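Local coordinates for protein Exo-beta-1,4-mannosidase (Rhizomucor miehei, PDB 4LYP) that probably hydrolyses terminal beta-1,4-linked mannose residues from mannan-derived oligosaccharides, as a secreted fungal glycoside hydrolase of family 5 with transglycosylation activity, at residues N61-G69 against K79-Q87; S101-M112 against Q154-W165. One frame throughout, in Å; residues are numbered along the deposited sequence.

How the contacts relate
Both contacts are largely buried, and both hold loops that leave the C-terminal ends of barrel strands. Contact 1 joins the turn and short helix after strand 53-61 to the outer helix 78-90; apolar side chains fill its middle, and one tyrosine-carboxylate bond closes its polar side. Contact 2 lies farther from the chain centre and is the larger of the two, with 659 Å² buried against 345 Å². There a loop without regular structure meets helix 158-167 and the turn before it, mainly through backbone bonds, an arginine, a glutamate and waters. The two contacts touch where Trp63 packs on Trp155 and Met112, beside the pocket that holds bound guanidine.

Contact 1: N61-G69 against K79-Q87; sequences NYWQGMNLG and KRMELEIKQ
Leu68 and Met81 face each other at the apolar centre, CB of Leu68 lying 3.9 Å from CB of Met81, where the backbones of the short helix 65-69 and helix 79-87 come closest. Beside this pair stands the Tyr62 ring: in one of the two Ile85 conformers, CD1 of Ile85 comes within 3.7 Å of CE2 of Tyr62, and Thr137 of helix 125-140 backs both Met81 and Ile85.

Toward the polar side, the isobutyl end of Leu68 lies over one face of the Arg80 guanidinium, with CD2 above its centre. Tyr62 CG is anti to the backbone N (chi1 -167°), which carries the hydroxyl across to helix 79-87. There Tyr62 OH donates to Glu84 OE1 at 2.7 Å, on the anti side of a carboxylate turned 74° from the ring. The other oxygen, Glu84 OE2, takes a bond from Arg80 NE (2.8 Å), straight at the N-H (170°) but arriving from above the carboxylate plane, as part of a salt bridge, and a further one from the backbone N of Glu395. Water 1 accepts from Gln64 NE2 and Arg80 NH2 and donates to Glu84 OE1. With Tyr62 and this water on OE1, and Arg80 and Glu395 on OE2, the buried carboxylate probably stays ionised. Parallel strands 53-61 and 95-99 flank helix 78-90 in sequence, making the unit a beta-alpha-beta crossover of the TIM barrel.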
loop_
_atom_site.group_PDB
_atom_site.type_symbol
_atom_site.label_atom_id
_atom_site.label_comp_id
_atom_site.label_asym_id
_atom_site.label_seq_id
_atom_site.Cartn_x
_atom_site.Cartn_y
_atom_site.Cartn_z
ATOM N N ASN A 61 6.068 -1.389 0.380
ATOM C CA ASN A 61 5.077 -1.000 -0.636
ATOM C C ASN A 61 5.779 -0.915 -1.996
ATOM O O ASN A 61 6.880 -0.367 -2.133
ATOM C CB ASN A 61 4.487 0.367 -0.316
ATOM C CG ASN A 61 3.445 0.261 0.781
ATOM O OD1 ASN A 61 2.259 -0.007 0.494
ATOM N ND2 ASN A 61 3.851 0.444 2.036
ATOM N N TYR A 62 5.101 -1.471 -3.001
ATOM C CA TYR A 62 5.601 -1.514 -4.390
ATOM C C TYR A 62 4.394 -1.429 -5.314
ATOM O O TYR A 62 4.137 -2.309 -6.155
ATOM C CB TYR A 62 6.404 -2.803 -4.584
ATOM C CG TYR A 62 7.256 -2.853 -5.859
ATOM C CD1 TYR A 62 8.296 -1.917 -6.038
ATOM C CD2 TYR A 62 7.085 -3.856 -6.806
ATOM C CE1 TYR A 62 9.112 -1.939 -7.176
ATOM C CE2 TYR A 62 7.923 -3.912 -7.898
ATOM C CZ TYR A 62 8.899 -2.961 -8.084
ATOM O OH TYR A 62 9.674 -3.053 -9.234
ATOM N N TRP A 63 3.638 -0.349 -5.173
ATOM C CA TRP A 63 2.409 -0.111 -5.923
ATOM C C TRP A 63 2.667 0.076 -7.409
ATOM O O TRP A 63 1.742 -0.078 -8.223
ATOM C CB TRP A 63 1.671 1.098 -5.349
ATOM C CG TRP A 63 2.537 2.336 -5.408
ATOM C CD1 TRP A 63 3.462 2.784 -4.455
ATOM C CD2 TRP A 63 2.717 3.193 -6.550
ATOM N NE1 TRP A 63 4.195 3.819 -4.962
ATOM C CE2 TRP A 63 3.779 4.101 -6.231
ATOM C CE3 TRP A 63 2.074 3.272 -7.798
ATOM C CZ2 TRP A 63 4.226 5.040 -7.143
ATOM C CZ3 TRP A 63 2.482 4.257 -8.684
ATOM C CH2 TRP A 63 3.571 5.093 -8.392
ATOM N N GLN A 64 3.913 0.396 -7.819
ATOM C CA GLN A 64 4.264 0.569 -9.222
ATOM C C GLN A 64 4.617 -0.708 -9.895
ATOM O O GLN A 64 4.938 -0.737 -11.075
ATOM C CB GLN A 64 5.414 1.607 -9.352
ATOM C CG GLN A 64 6.800 1.127 -8.869
ATOM C CD GLN A 64 7.089 1.257 -7.396
ATOM O OE1 GLN A 64 6.194 1.128 -6.520
ATOM N NE2 GLN A 64 8.345 1.511 -7.072
ATOM N N GLY A 65 4.518 -1.862 -9.158
ATOM C CA GLY A 65 4.982 -3.138 -9.705
ATOM C C GLY A 65 4.234 -3.524 -10.959
ATOM O O GLY A 65 4.822 -4.032 -11.930
ATOM N N MET A 66 2.872 -3.418 -10.975
ATOM C CA MET A 66 2.107 -3.842 -12.136
ATOM C C MET A 66 2.562 -3.074 -13.369
ATOM O O MET A 66 2.794 -3.647 -14.450
ATOM C CB MET A 66 0.635 -3.645 -11.836
ATOM C CG MET A 66 -0.267 -3.650 -13.090
ATOM S SD MET A 66 -2.034 -3.593 -12.697
ATOM C CE MET A 66 -2.145 -1.945 -12.008
ATOM N N ASN A 67 2.725 -1.738 -13.257
ATOM C CA ASN A 67 3.134 -0.945 -14.407
ATOM C C ASN A 67 4.551 -1.204 -14.847
ATOM O O ASN A 67 4.838 -1.197 -16.046
ATOM C CB ASN A 67 2.950 0.543 -14.162
ATOM C CG ASN A 67 1.520 0.998 -14.426
ATOM O OD1 ASN A 67 1.194 1.277 -15.631
ATOM N ND2 ASN A 67 0.715 1.037 -13.458
ATOM N N LEU A 68 5.464 -1.502 -13.925
ATOM C CA LEU A 68 6.840 -1.859 -14.323
ATOM C C LEU A 68 6.907 -3.274 -14.917
ATOM O O LEU A 68 7.762 -3.530 -15.789
ATOM C CB LEU A 68 7.815 -1.741 -13.149
ATOM C CG LEU A 68 8.184 -0.314 -12.764
ATOM C CD1 LEU A 68 9.065 -0.361 -11.558
ATOM C CD2 LEU A 68 8.846 0.437 -13.889
ATOM N N GLY A 69 6.017 -4.197 -14.516
ATOM C CA GLY A 69 6.010 -5.530 -15.081
ATOM C C GLY A 69 5.401 -5.596 -16.471
ATOM O O GLY A 69 5.550 -6.615 -17.140
ATOM N N LYS A 79 12.577 -6.023 -16.899
ATOM C CA LYS A 79 13.869 -6.410 -16.326
ATOM C C LYS A 79 14.160 -5.555 -15.095
ATOM O O LYS A 79 14.773 -6.040 -14.128
ATOM C CB LYS A 79 14.979 -6.249 -17.353
ATOM C CG LYS A 79 14.777 -7.238 -18.469
ATOM C CD LYS A 79 16.039 -7.304 -19.350
ATOM C CE LYS A 79 16.198 -6.203 -20.391
ATOM N NZ LYS A 79 17.584 -6.333 -20.950
ATOM N N ARG A 80 13.800 -4.266 -15.115
ATOM C CA ARG A 80 13.969 -3.445 -13.928
ATOM C C ARG A 80 13.074 -3.938 -12.774
ATOM O O ARG A 80 13.524 -4.053 -11.648
ATOM C CB ARG A 80 13.643 -1.988 -14.255
ATOM C CG ARG A 80 13.519 -1.117 -13.032
ATOM C CD ARG A 80 13.196 0.336 -13.397
ATOM N NE ARG A 80 12.731 1.087 -12.273
ATOM C CZ ARG A 80 12.159 2.265 -12.361
ATOM N NH1 ARG A 80 12.151 2.959 -13.483
ATOM N NH2 ARG A 80 11.629 2.783 -11.281
ATOM N N MET A 81 11.828 -4.321 -13.077
ATOM C CA MET A 81 10.946 -4.894 -12.049
ATOM C C MET A 81 11.595 -6.092 -11.422
ATOM O O MET A 81 11.640 -6.258 -10.205
ATOM C CB MET A 81 9.592 -5.229 -12.657
ATOM C CG MET A 81 8.588 -5.780 -11.619
ATOM S SD MET A 81 8.642 -7.587 -11.438
ATOM C CE MET A 81 7.797 -8.123 -12.902
ATOM N N GLU A 82 12.095 -7.005 -12.251
ATOM C CA GLU A 82 12.705 -8.211 -11.769
ATOM C C GLU A 82 13.930 -7.929 -10.898
ATOM O O GLU A 82 14.096 -8.540 -9.836
ATOM C CB GLU A 82 13.073 -9.122 -12.952
ATOM C CG GLU A 82 11.803 -9.697 -13.622
ATOM C CD GLU A 82 12.077 -10.264 -15.044
ATOM O OE1 GLU A 82 11.126 -10.815 -15.609
ATOM O OE2 GLU A 82 13.185 -10.079 -15.646
ATOM N N LEU A 83 14.733 -6.939 -11.265
ATOM C CA LEU A 83 15.880 -6.553 -10.467
ATOM C C LEU A 83 15.462 -5.946 -9.121
ATOM O O LEU A 83 16.059 -6.225 -8.098
ATOM C CB LEU A 83 16.742 -5.564 -11.264
ATOM C CG LEU A 83 17.944 -4.982 -10.521
ATOM C CD1 LEU A 83 18.915 -5.989 -9.967
ATOM C CD2 LEU A 83 18.620 -3.912 -11.388
ATOM N N GLU A 84 14.413 -5.127 -9.135
ATOM C CA GLU A 84 13.974 -4.469 -7.904
ATOM C C GLU A 84 13.375 -5.505 -6.952
ATOM O O GLU A 84 13.587 -5.404 -5.720
ATOM C CB GLU A 84 12.962 -3.404 -8.256
ATOM C CG GLU A 84 13.678 -2.196 -8.933
ATOM C CD GLU A 84 12.786 -1.064 -9.361
ATOM O OE1 GLU A 84 11.524 -1.137 -9.241
ATOM O OE2 GLU A 84 13.365 -0.031 -9.767
ATOM N N ILE A 85 12.642 -6.501 -7.459
ATOM C CA ILE A 85 12.183 -7.615 -6.595
ATOM C C ILE A 85 13.353 -8.366 -5.985
ATOM O O ILE A 85 13.371 -8.657 -4.799
ATOM C CB ILE A 85 11.231 -8.608 -7.364
ATOM C CG1 ILE A 85 10.021 -7.930 -7.951
ATOM C CG2 ILE A 85 10.827 -9.714 -6.403
ATOM C CD1 ILE A 85 9.162 -7.223 -6.953
ATOM N N LYS A 86 14.355 -8.674 -6.833
ATOM C CA LYS A 86 15.577 -9.334 -6.323
ATOM C C LYS A 86 16.245 -8.466 -5.265
ATOM O O LYS A 86 16.642 -8.981 -4.155
ATOM C CB LYS A 86 16.503 -9.570 -7.505
ATOM C CG LYS A 86 17.826 -10.283 -7.088
ATOM C CD LYS A 86 18.643 -10.589 -8.385
ATOM C CE LYS A 86 19.914 -11.322 -8.000
ATOM N NZ LYS A 86 20.964 -10.474 -7.428
ATOM N N GLN A 87 16.348 -7.150 -5.441
ATOM C CA GLN A 87 16.925 -6.291 -4.431
ATOM C C GLN A 87 16.154 -6.348 -3.133
ATOM O O GLN A 87 16.709 -6.394 -2.015
ATOM C CB GLN A 87 16.977 -4.797 -4.890
ATOM C CG GLN A 87 17.935 -4.555 -6.020
ATOM C CD GLN A 87 17.743 -3.196 -6.660
ATOM O OE1 GLN A 87 16.717 -2.491 -6.473
ATOM N NE2 GLN A 87 18.700 -2.792 -7.486
HETATM O O HOH W 1 10.687 1.476 -8.868
#

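Contact 2: S101-M112 against Q154-W165; sequences SSEGPDDQPYRM and QWSGGFGQYVAW
Backbone bonds join the loop 101-112 to the turn 154-158 at two places: Glu103 N donates to Ser156 O at 2.8 Å, and Met112 N to Trp155 O at 2.9 Å.

Among the side-chain bonds, Arg111 grips Gln161 OE1 with both terminal nitrogens: NH1 in the carbonyl plane (2.9 Å), NH2 from above it, while NH2 also bonds Glu103 O. CA of Gly157 lies over the centre of one guanidinium face and Gln108 CB over the opposite one, so the group is sandwiched between them, which fixes its orientation. Glu103, bent at chi2 (80°), turns OE1 back to the backbone N of Gly158 (2.8 Å), which meets it nearly end-on to the C-O bond. In this TIM barrel both segments follow strands, 95-99 and 144-148, whose C-terminal ends border the active-site side.

Waters extend the polar network: water 2 links Ser101 OG, Glu103 OE1 and Ser156 OG, the last also bonded to Asn151, and water 3 bridges Glu103 OE2 to Tyr162 OH. Of the apolar contacts, CB and CG of Glu103 pack on CH2 of Trp165. Met112 SD meets the edge of the Trp155 ring in a Met-aromatic contact, 3.8 Å from CE3 of Trp155, whose ring also stacks with His415.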
loop_
_atom_site.group_PDB
_atom_site.type_symbol
_atom_site.label_atom_id
_atom_site.label_comp_id
_atom_site.label_asym_id
_atom_site.label_seq_id
_atom_site.Cartn_x
_atom_site.Cartn_y
_atom_site.Cartn_z
ATOM N N SER A 101 -5.295 -2.257 -9.192
ATOM C CA SER A 101 -6.325 -1.462 -9.834
ATOM C C SER A 101 -5.622 -0.215 -10.377
ATOM O O SER A 101 -4.592 0.196 -9.849
ATOM C CB SER A 101 -7.418 -1.050 -8.843
ATOM O OG SER A 101 -6.971 -0.071 -7.920
ATOM N N SER A 102 -6.249 0.365 -11.406
ATOM C CA SER A 102 -5.972 1.766 -11.801
ATOM C C SER A 102 -6.977 2.088 -12.884
ATOM O O SER A 102 -7.150 1.331 -13.825
ATOM C CB SER A 102 -4.549 2.024 -12.223
ATOM O OG SER A 102 -4.178 1.231 -13.271
ATOM N N GLU A 103 -7.584 3.257 -12.765
ATOM C CA GLU A 103 -8.678 3.647 -13.617
ATOM C C GLU A 103 -8.257 4.759 -14.550
ATOM O O GLU A 103 -7.552 5.711 -14.158
ATOM C CB GLU A 103 -9.904 4.048 -12.780
ATOM C CG GLU A 103 -10.526 2.868 -12.038
ATOM C CD GLU A 103 -9.785 2.502 -10.737
ATOM O OE1 GLU A 103 -9.392 3.336 -9.951
ATOM O OE2 GLU A 103 -9.719 1.247 -10.505
ATOM N N GLY A 104 -8.741 4.691 -15.806
ATOM C CA GLY A 104 -8.619 5.801 -16.758
ATOM C C GLY A 104 -9.763 6.800 -16.572
ATOM O O GLY A 104 -10.440 6.786 -15.524
ATOM N N PRO A 105 -10.023 7.672 -17.531
ATOM C CA PRO A 105 -9.324 7.733 -18.852
ATOM C C PRO A 105 -7.856 8.176 -18.741
ATOM O O PRO A 105 -7.439 8.780 -17.726
ATOM C CB PRO A 105 -10.168 8.746 -19.626
ATOM C CG PRO A 105 -10.802 9.577 -18.635
ATOM C CD PRO A 105 -11.092 8.723 -17.418
ATOM N N ASP A 106 -7.099 7.925 -19.801
ATOM C CA ASP A 106 -5.654 8.090 -19.778
ATOM C C ASP A 106 -5.190 9.489 -20.159
ATOM O O ASP A 106 -4.000 9.711 -20.397
ATOM C CB ASP A 106 -5.004 7.056 -20.734
ATOM C CG ASP A 106 -5.153 5.593 -20.186
ATOM O OD1 ASP A 106 -4.874 5.455 -18.962
ATOM O OD2 ASP A 106 -5.493 4.702 -20.932
ATOM N N ASP A 107 -6.108 10.477 -20.166
ATOM C CA ASP A 107 -5.778 11.872 -20.383
ATOM C C ASP A 107 -5.844 12.657 -19.078
ATOM O O ASP A 107 -5.960 13.919 -19.120
ATOM C CB ASP A 107 -6.727 12.486 -21.450
ATOM C CG ASP A 107 -8.139 12.559 -20.986
ATOM O OD1 ASP A 107 -8.554 11.938 -19.982
ATOM O OD2 ASP A 107 -8.976 13.218 -21.691
ATOM N N GLN A 108 -5.816 12.004 -17.925
ATOM C CA GLN A 108 -5.976 12.701 -16.642
ATOM C C GLN A 108 -4.608 12.938 -15.991
ATOM O O GLN A 108 -3.734 12.091 -15.996
ATOM C CB GLN A 108 -6.836 11.912 -15.690
ATOM C CG GLN A 108 -8.298 11.742 -16.242
ATOM C CD GLN A 108 -8.975 13.094 -16.348
ATOM O OE1 GLN A 108 -9.126 13.796 -15.336
ATOM N NE2 GLN A 108 -9.374 13.460 -17.560
ATOM N N PRO A 109 -4.429 14.108 -15.383
ATOM C CA PRO A 109 -3.203 14.379 -14.600
ATOM C C PRO A 109 -3.229 13.598 -13.318
ATOM O O PRO A 109 -4.263 13.101 -12.839
ATOM C CB PRO A 109 -3.312 15.888 -14.357
ATOM C CG PRO A 109 -4.834 16.142 -14.263
ATOM C CD PRO A 109 -5.421 15.214 -15.288
ATOM N N TYR A 110 -2.066 13.500 -12.681
ATOM C CA TYR A 110 -1.897 13.038 -11.304
ATOM C C TYR A 110 -2.117 11.542 -11.138
ATOM O O TYR A 110 -2.292 11.092 -9.980
ATOM C CB TYR A 110 -2.765 13.819 -10.290
ATOM C CG TYR A 110 -2.737 15.314 -10.498
ATOM C CD1 TYR A 110 -1.542 16.032 -10.533
ATOM C CD2 TYR A 110 -3.921 15.968 -10.777
ATOM C CE1 TYR A 110 -1.533 17.409 -10.816
ATOM C CE2 TYR A 110 -3.966 17.351 -11.038
ATOM C CZ TYR A 110 -2.794 18.036 -11.090
ATOM O OH TYR A 110 -2.780 19.380 -11.387
ATOM N N ARG A 111 -2.091 10.717 -12.194
ATOM C CA ARG A 111 -2.393 9.314 -12.026
ATOM C C ARG A 111 -1.520 8.420 -12.894
ATOM O O ARG A 111 -0.935 8.792 -13.938
ATOM C CB ARG A 111 -3.875 8.945 -12.278
ATOM C CG ARG A 111 -4.355 9.191 -13.740
ATOM C CD ARG A 111 -5.769 8.721 -13.957
ATOM N NE ARG A 111 -6.706 9.548 -13.243
ATOM C CZ ARG A 111 -8.050 9.457 -13.392
ATOM N NH1 ARG A 111 -8.821 10.343 -12.821
ATOM N NH2 ARG A 111 -8.531 8.422 -14.079
ATOM N N MET A 112 -1.467 7.145 -12.510
ATOM C CA MET A 112 -0.744 6.121 -13.229
ATOM C C MET A 112 -1.229 6.017 -14.647
ATOM O O MET A 112 -2.434 5.970 -14.910
ATOM C CB MET A 112 -1.038 4.790 -12.546
ATOM C CG MET A 112 -0.456 4.727 -11.098
ATOM S SD MET A 112 -1.338 3.592 -9.960
ATOM C CE MET A 112 -0.966 1.966 -10.616
ATOM N N GLN A 154 -6.487 9.955 -5.782
ATOM C CA GLN A 154 -6.577 10.226 -7.231
ATOM C C GLN A 154 -5.462 9.650 -8.047
ATOM O O GLN A 154 -5.521 9.681 -9.288
ATOM C CB GLN A 154 -6.650 11.749 -7.462
ATOM C CG GLN A 154 -5.371 12.567 -7.168
ATOM C CD GLN A 154 -5.180 12.969 -5.703
ATOM O OE1 GLN A 154 -5.603 12.292 -4.751
ATOM N NE2 GLN A 154 -4.494 14.115 -5.515
ATOM N N TRP A 155 -4.422 9.081 -7.423
ATOM C CA TRP A 155 -3.191 8.689 -8.158
ATOM C C TRP A 155 -3.307 7.433 -8.921
ATOM O O TRP A 155 -2.438 7.098 -9.727
ATOM C CB TRP A 155 -2.011 8.734 -7.228
ATOM C CG TRP A 155 -2.093 7.913 -5.966
ATOM C CD1 TRP A 155 -2.421 8.365 -4.687
ATOM C CD2 TRP A 155 -1.730 6.483 -5.842
ATOM N NE1 TRP A 155 -2.301 7.331 -3.800
ATOM C CE2 TRP A 155 -1.860 6.178 -4.443
ATOM C CE3 TRP A 155 -1.345 5.480 -6.714
ATOM C CZ2 TRP A 155 -1.592 4.916 -3.926
ATOM C CZ3 TRP A 155 -1.059 4.248 -6.199
ATOM C CH2 TRP A 155 -1.183 3.949 -4.801
ATOM N N SER A 156 -4.434 6.708 -8.754
ATOM C CA SER A 156 -4.765 5.577 -9.596
ATOM C C SER A 156 -6.166 5.785 -10.204
ATOM O O SER A 156 -6.847 4.810 -10.567
ATOM C CB SER A 156 -4.677 4.261 -8.817
ATOM O OG SER A 156 -5.575 4.307 -7.718
ATOM N N GLY A 157 -6.633 7.044 -10.280
ATOM C CA GLY A 157 -8.026 7.316 -10.659
ATOM C C GLY A 157 -8.888 7.207 -9.399
ATOM O O GLY A 157 -9.199 8.230 -8.774
ATOM N N GLY A 158 -9.170 5.986 -8.975
ATOM C CA GLY A 158 -9.697 5.771 -7.635
ATOM C C GLY A 158 -11.215 6.080 -7.538
ATOM O O GLY A 158 -11.933 6.205 -8.528
ATOM N N PHE A 159 -11.687 6.200 -6.292
ATOM C CA PHE A 159 -13.128 6.358 -6.044
ATOM C C PHE A 159 -13.649 7.611 -6.716
ATOM O O PHE A 159 -14.789 7.614 -7.204
ATOM C CB PHE A 159 -13.411 6.412 -4.566
ATOM C CG PHE A 159 -13.293 5.092 -3.844
ATOM C CD1 PHE A 159 -12.851 3.952 -4.447
ATOM C CD2 PHE A 159 -13.578 5.030 -2.497
ATOM C CE1 PHE A 159 -12.760 2.741 -3.783
ATOM C CE2 PHE A 159 -13.518 3.836 -1.798
ATOM C CZ PHE A 159 -13.078 2.678 -2.416
ATOM N N GLY A 160 -12.863 8.700 -6.823
ATOM C CA GLY A 160 -13.315 9.886 -7.526
ATOM C C GLY A 160 -13.534 9.635 -8.992
ATOM O O GLY A 160 -14.448 10.213 -9.581
ATOM N N GLN A 161 -12.741 8.762 -9.597
ATOM C CA GLN A 161 -12.954 8.393 -10.987
ATOM C C GLN A 161 -14.247 7.583 -11.124
ATOM O O GLN A 161 -14.988 7.796 -12.075
ATOM C CB GLN A 161 -11.742 7.659 -11.562
ATOM C CG GLN A 161 -11.961 7.266 -13.006
ATOM C CD GLN A 161 -12.202 8.479 -13.884
ATOM O OE1 GLN A 161 -11.388 9.406 -13.907
ATOM N NE2 GLN A 161 -13.317 8.510 -14.642
ATOM N N TYR A 162 -14.486 6.624 -10.225
ATOM C CA TYR A 162 -15.778 5.904 -10.309
ATOM C C TYR A 162 -16.933 6.888 -10.211
ATOM O O TYR A 162 -17.940 6.760 -10.952
ATOM C CB TYR A 162 -15.897 4.818 -9.252
ATOM C CG TYR A 162 -15.109 3.562 -9.483
ATOM C CD1 TYR A 162 -13.794 3.419 -9.058
ATOM C CD2 TYR A 162 -15.654 2.478 -10.162
ATOM C CE1 TYR A 162 -13.088 2.256 -9.225
ATOM C CE2 TYR A 162 -14.965 1.296 -10.320
ATOM C CZ TYR A 162 -13.685 1.158 -9.824
ATOM O OH TYR A 162 -13.092 -0.049 -9.921
ATOM N N VAL A 163 -16.862 7.866 -9.296
ATOM C CA VAL A 163 -17.890 8.878 -9.186
ATOM C C VAL A 163 -18.033 9.639 -10.484
ATOM O O VAL A 163 -19.157 9.877 -10.959
ATOM C CB VAL A 163 -17.641 9.802 -7.970
ATOM C CG1 VAL A 163 -18.598 11.006 -7.991
ATOM C CG2 VAL A 163 -17.758 9.018 -6.656
ATOM N N ALA A 164 -16.914 10.040 -11.112
ATOM C CA ALA A 164 -16.986 10.729 -12.402
ATOM C C ALA A 164 -17.661 9.860 -13.443
ATOM O O ALA A 164 -18.432 10.376 -14.304
ATOM C CB ALA A 164 -15.567 11.086 -12.845
ATOM N N TRP A 165 -17.329 8.579 -13.507
ATOM C CA TRP A 165 -18.025 7.690 -14.443
ATOM C C TRP A 165 -19.509 7.649 -14.211
ATOM O O TRP A 165 -20.274 7.716 -15.180
ATOM C CB TRP A 165 -17.435 6.325 -14.375
ATOM C CG TRP A 165 -16.118 6.131 -15.111
ATOM C CD1 TRP A 165 -15.727 6.725 -16.261
ATOM C CD2 TRP A 165 -15.070 5.192 -14.763
ATOM N NE1 TRP A 165 -14.484 6.255 -16.666
ATOM C CE2 TRP A 165 -14.057 5.294 -15.778
ATOM C CE3 TRP A 165 -14.898 4.258 -13.735
ATOM C CZ2 TRP A 165 -12.936 4.479 -15.776
ATOM C CZ3 TRP A 165 -13.785 3.438 -13.780
ATOM C CH2 TRP A 165 -12.797 3.559 -14.789
HETATM O O HOH W 2 -7.658 2.669 -8.083
HETATM O O HOH W 3 -10.805 0.042 -8.262
HETATM O O HOH W 4 -6.081 11.527 -11.378
#